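Local coordinates for protein prephenate dehydratase (Chlorobium tepidum TLS, PDB 2QMX) that catalyses the dehydration and decarboxylation of prephenate to phenylpyruvate in phenylalanine biosynthesis and is inhibited by the end product, L-phenylalanine, at residues A[67-72]-A[177-182]. Residues are numbered along the deposited sequence; the frame is centred on the assembly and turned at random.
Sequences DLLLRR and FCIAHE
Phe177 meets Leu69 at the rim of its ring: Leu69 CD2 lies near the ring plane, 3.6 Å from Phe177 CD2, and the two side chains cross at about a right angle. With CG opposite the carbonyl carbon and beside the backbone N (chi1 -80°), the CD2 edge of the ring is turned to the leucine methyl. A large flat residue suits this place, since its rim can meet the leucine while the same ring makes an edge-to-face contact with Tyr278 and touches Ile52, Ile54 and Ile76. Two residues on, Ile179 faces the helix again, and its CG2 comes 4.1 Å from Leu69 CD1. Branching at CB, which strands accept readily, gives it a second arm: CG1 sits between the backbone N and the carbonyl carbon (chi1 53°), and CG2, opposite the carbonyl carbon, is the methyl that faces the leucine. The side chain also touches Ala50 and Val74 on the two flanking strands. Leucine suits the helix side because its forked end offers two methyls, one for Phe177 and the other for Ile179 on the same strand face; Phe39 of helix 35-43 touches it too. The helix lies against a strand set between 49-56 and 74-83, an alpha/beta layer of the prephenate dehydratase region, and Leu69 O is hydrogen-bonded to Lys273 NZ. With no hydrogen bond or salt bridge between the two segments and all three touching side chains buried, what they share is non-directional: dispersion and, probably, the exclusion of water over a small area (134 Å²).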
ATOM      1  N   ASP A  67      -2.193 -10.711  -7.010  1.00 59.95           N
ATOM      2  CA  ASP A  67      -2.700 -12.124  -6.994  1.00 61.45           C
ATOM      3  C   ASP A  67      -3.747 -12.345  -8.082  1.00 60.07           C
ATOM      4  O   ASP A  67      -3.875 -13.446  -8.652  1.00 60.13           O
ATOM      5  CB  ASP A  67      -3.295 -12.569  -5.645  1.00 61.90           C
ATOM      6  CG  ASP A  67      -2.273 -12.597  -4.552  1.00 66.21           C
ATOM      7  OD1 ASP A  67      -1.103 -12.993  -4.865  1.00 70.20           O
ATOM      8  OD2 ASP A  67      -2.624 -12.202  -3.398  1.00 66.49           O
ATOM      9  N   LEU A  68      -4.506 -11.296  -8.365  1.00 59.00           N
ATOM     10  CA  LEU A  68      -5.506 -11.368  -9.454  1.00 58.57           C
ATOM     11  C   LEU A  68      -4.881 -11.361 -10.852  1.00 58.39           C
ATOM     12  O   LEU A  68      -5.322 -12.082 -11.737  1.00 60.87           O
ATOM     13  CB  LEU A  68      -6.574 -10.289  -9.309  1.00 57.45           C
ATOM     14  CG  LEU A  68      -7.908 -10.620  -8.606  1.00 58.89           C
ATOM     15  CD1 LEU A  68      -7.919 -11.965  -7.735  1.00 53.87           C
ATOM     16  CD2 LEU A  68      -8.354  -9.360  -7.801  1.00 52.08           C
ATOM     17  N   LEU A  69      -3.832 -10.617 -11.066  1.00 57.48           N
ATOM     18  CA  LEU A  69      -3.163 -10.643 -12.364  1.00 58.18           C
ATOM     19  C   LEU A  69      -2.584 -12.043 -12.637  1.00 59.67           C
ATOM     20  O   LEU A  69      -2.654 -12.597 -13.754  1.00 59.31           O
ATOM     21  CB  LEU A  69      -2.042  -9.589 -12.323  1.00 59.14           C
ATOM     22  CG  LEU A  69      -2.042  -8.212 -13.069  1.00 59.20           C
ATOM     23  CD1 LEU A  69      -3.327  -7.801 -13.704  1.00 57.73           C
ATOM     24  CD2 LEU A  69      -1.325  -7.054 -12.309  1.00 56.13           C
ATOM     25  N   LEU A  70      -2.004 -12.605 -11.576  1.00 60.28           N
ATOM     26  CA  LEU A  70      -1.529 -13.962 -11.529  1.00 60.23           C
ATOM     27  C   LEU A  70      -2.627 -14.982 -11.797  1.00 61.01           C
ATOM     28  O   LEU A  70      -2.440 -15.868 -12.650  1.00 61.98           O
ATOM     29  CB  LEU A  70      -0.919 -14.174 -10.165  1.00 60.58           C
ATOM     30  CG  LEU A  70       0.211 -15.138  -9.885  1.00 60.43           C
ATOM     31  CD1 LEU A  70      -0.437 -16.391  -9.340  1.00 65.91           C
ATOM     32  CD2 LEU A  70       1.047 -15.432 -11.132  1.00 62.80           C
ATOM     33  N   ARG A  71      -3.766 -14.892 -11.107  1.00 60.84           N
ATOM     34  CA  ARG A  71      -4.791 -15.912 -11.290  1.00 61.59           C
ATOM     35  C   ARG A  71      -5.775 -15.699 -12.451  1.00 60.75           C
ATOM     36  O   ARG A  71      -6.403 -16.654 -12.947  1.00 61.01           O
ATOM     37  CB  ARG A  71      -5.608 -16.089 -10.016  1.00 62.76           C
ATOM     38  CG  ARG A  71      -4.926 -16.943  -8.998  1.00 65.90           C
ATOM     39  CD  ARG A  71      -5.394 -16.471  -7.653  1.00 71.12           C
ATOM     40  NE  ARG A  71      -4.265 -16.250  -6.742  1.00 74.31           N
ATOM     41  CZ  ARG A  71      -4.333 -15.479  -5.660  1.00 76.72           C
ATOM     42  NH1 ARG A  71      -5.489 -14.844  -5.359  1.00 76.63           N
ATOM     43  NH2 ARG A  71      -3.258 -15.353  -4.881  1.00 77.60           N
ATOM     44  N   ARG A  72      -5.955 -14.457 -12.860  1.00 58.81           N
ATOM     45  CA  ARG A  72      -6.945 -14.200 -13.898  1.00 57.84           C
ATOM     46  C   ARG A  72      -6.353 -14.387 -15.271  1.00 56.09           C
ATOM     47  O   ARG A  72      -5.227 -13.960 -15.517  1.00 55.12           O
ATOM     48  CB  ARG A  72      -7.563 -12.817 -13.732  1.00 57.92           C
ATOM     49  CG  ARG A  72      -8.878 -12.766 -12.875  1.00 59.99           C
ATOM     50  CD  ARG A  72      -9.160 -14.058 -12.109  1.00 59.77           C
ATOM     51  NE  ARG A  72     -10.212 -13.938 -11.102  1.00 58.83           N
ATOM     52  CZ  ARG A  72     -10.351 -14.781 -10.067  1.00 58.12           C
ATOM     53  NH1 ARG A  72     -11.308 -14.578  -9.174  1.00 52.74           N
ATOM     54  NH2 ARG A  72      -9.523 -15.823  -9.910  1.00 57.09           N
ATOM     55  N   PHE A 177      -2.561  -0.553 -14.687  1.00 54.77           N
ATOM     56  CA  PHE A 177      -2.353  -1.428 -15.811  1.00 55.18           C
ATOM     57  C   PHE A 177      -3.711  -1.547 -16.443  1.00 56.10           C
ATOM     58  O   PHE A 177      -4.668  -1.882 -15.704  1.00 55.65           O
ATOM     59  CB  PHE A 177      -1.997  -2.873 -15.371  1.00 55.59           C
ATOM     60  CG  PHE A 177      -0.562  -3.105 -14.968  1.00 51.51           C
ATOM     61  CD1 PHE A 177       0.505  -2.414 -15.600  1.00 47.01           C
ATOM     62  CD2 PHE A 177      -0.292  -4.059 -14.015  1.00 49.34           C
ATOM     63  CE1 PHE A 177       1.778  -2.664 -15.278  1.00 45.29           C
ATOM     64  CE2 PHE A 177       1.059  -4.303 -13.606  1.00 49.40           C
ATOM     65  CZ  PHE A 177       2.081  -3.619 -14.281  1.00 50.74           C
ATOM     66  N   CYS A 178      -3.801  -1.297 -17.779  1.00 56.16           N
ATOM     67  CA  CYS A 178      -5.033  -1.565 -18.551  1.00 54.63           C
ATOM     68  C   CYS A 178      -4.937  -2.987 -19.036  1.00 54.08           C
ATOM     69  O   CYS A 178      -3.880  -3.412 -19.520  1.00 54.52           O
ATOM     70  CB  CYS A 178      -5.147  -0.604 -19.721  1.00 55.63           C
ATOM     71  SG  CYS A 178      -6.565  -1.006 -20.789  1.00 57.02           S
ATOM     72  N   ILE A 179      -5.998  -3.760 -18.886  1.00 53.11           N
ATOM     73  CA  ILE A 179      -5.866  -5.201 -19.042  1.00 52.97           C
ATOM     74  C   ILE A 179      -6.967  -5.702 -19.893  1.00 53.15           C
ATOM     75  O   ILE A 179      -7.949  -5.064 -19.966  1.00 54.66           O
ATOM     76  CB  ILE A 179      -5.869  -5.987 -17.688  1.00 52.03           C
ATOM     77  CG1 ILE A 179      -7.104  -5.614 -16.828  1.00 54.90           C
ATOM     78  CG2 ILE A 179      -4.620  -5.704 -17.013  1.00 52.38           C
ATOM     79  CD1 ILE A 179      -7.781  -6.706 -15.992  1.00 53.62           C
ATOM     80  N   ALA A 180      -6.794  -6.841 -20.538  1.00 53.69           N
ATOM     81  CA  ALA A 180      -7.825  -7.481 -21.304  1.00 54.45           C
ATOM     82  C   ALA A 180      -7.726  -9.001 -20.979  1.00 55.93           C
ATOM     83  O   ALA A 180      -6.879  -9.401 -20.189  1.00 56.99           O
ATOM     84  CB  ALA A 180      -7.611  -7.192 -22.799  1.00 53.53           C
ATOM     85  N   HIS A 181      -8.594  -9.827 -21.556  1.00 58.10           N
ATOM     86  CA  HIS A 181      -8.507 -11.297 -21.478  1.00 58.63           C
ATOM     87  C   HIS A 181      -7.363 -11.712 -22.341  1.00 58.21           C
ATOM     88  O   HIS A 181      -7.123 -11.098 -23.355  1.00 57.25           O
ATOM     89  CB  HIS A 181      -9.808 -11.957 -21.998  1.00 59.77           C
ATOM     90  CG  HIS A 181      -9.905 -13.431 -21.691  1.00 62.22           C
ATOM     91  ND1 HIS A 181     -10.769 -13.939 -20.742  1.00 62.89           N
ATOM     92  CD2 HIS A 181      -9.246 -14.500 -22.209  1.00 60.94           C
ATOM     93  CE1 HIS A 181     -10.646 -15.257 -20.700  1.00 64.62           C
ATOM     94  NE2 HIS A 181      -9.717 -15.619 -21.567  1.00 61.36           N
ATOM     95  N   GLU A 182      -6.615 -12.716 -21.898  1.00 59.26           N
ATOM     96  CA  GLU A 182      -5.387 -13.131 -22.579  1.00 59.76           C
ATOM     97  C   GLU A 182      -5.680 -13.693 -23.974  1.00 60.95           C
ATOM     98  O   GLU A 182      -4.810 -13.722 -24.808  1.00 59.45           O
ATOM     99  CB  GLU A 182      -4.708 -14.207 -21.773  1.00 59.36           C
ATOM    100  CG  GLU A 182      -5.671 -15.319 -21.485  1.00 60.38           C
ATOM    101  CD  GLU A 182      -5.110 -16.384 -20.649  1.00 61.45           C
ATOM    102  OE1 GLU A 182      -4.227 -16.079 -19.830  1.00 63.45           O
ATOM    103  OE2 GLU A 182      -5.564 -17.531 -20.805  1.00 63.54           O
TER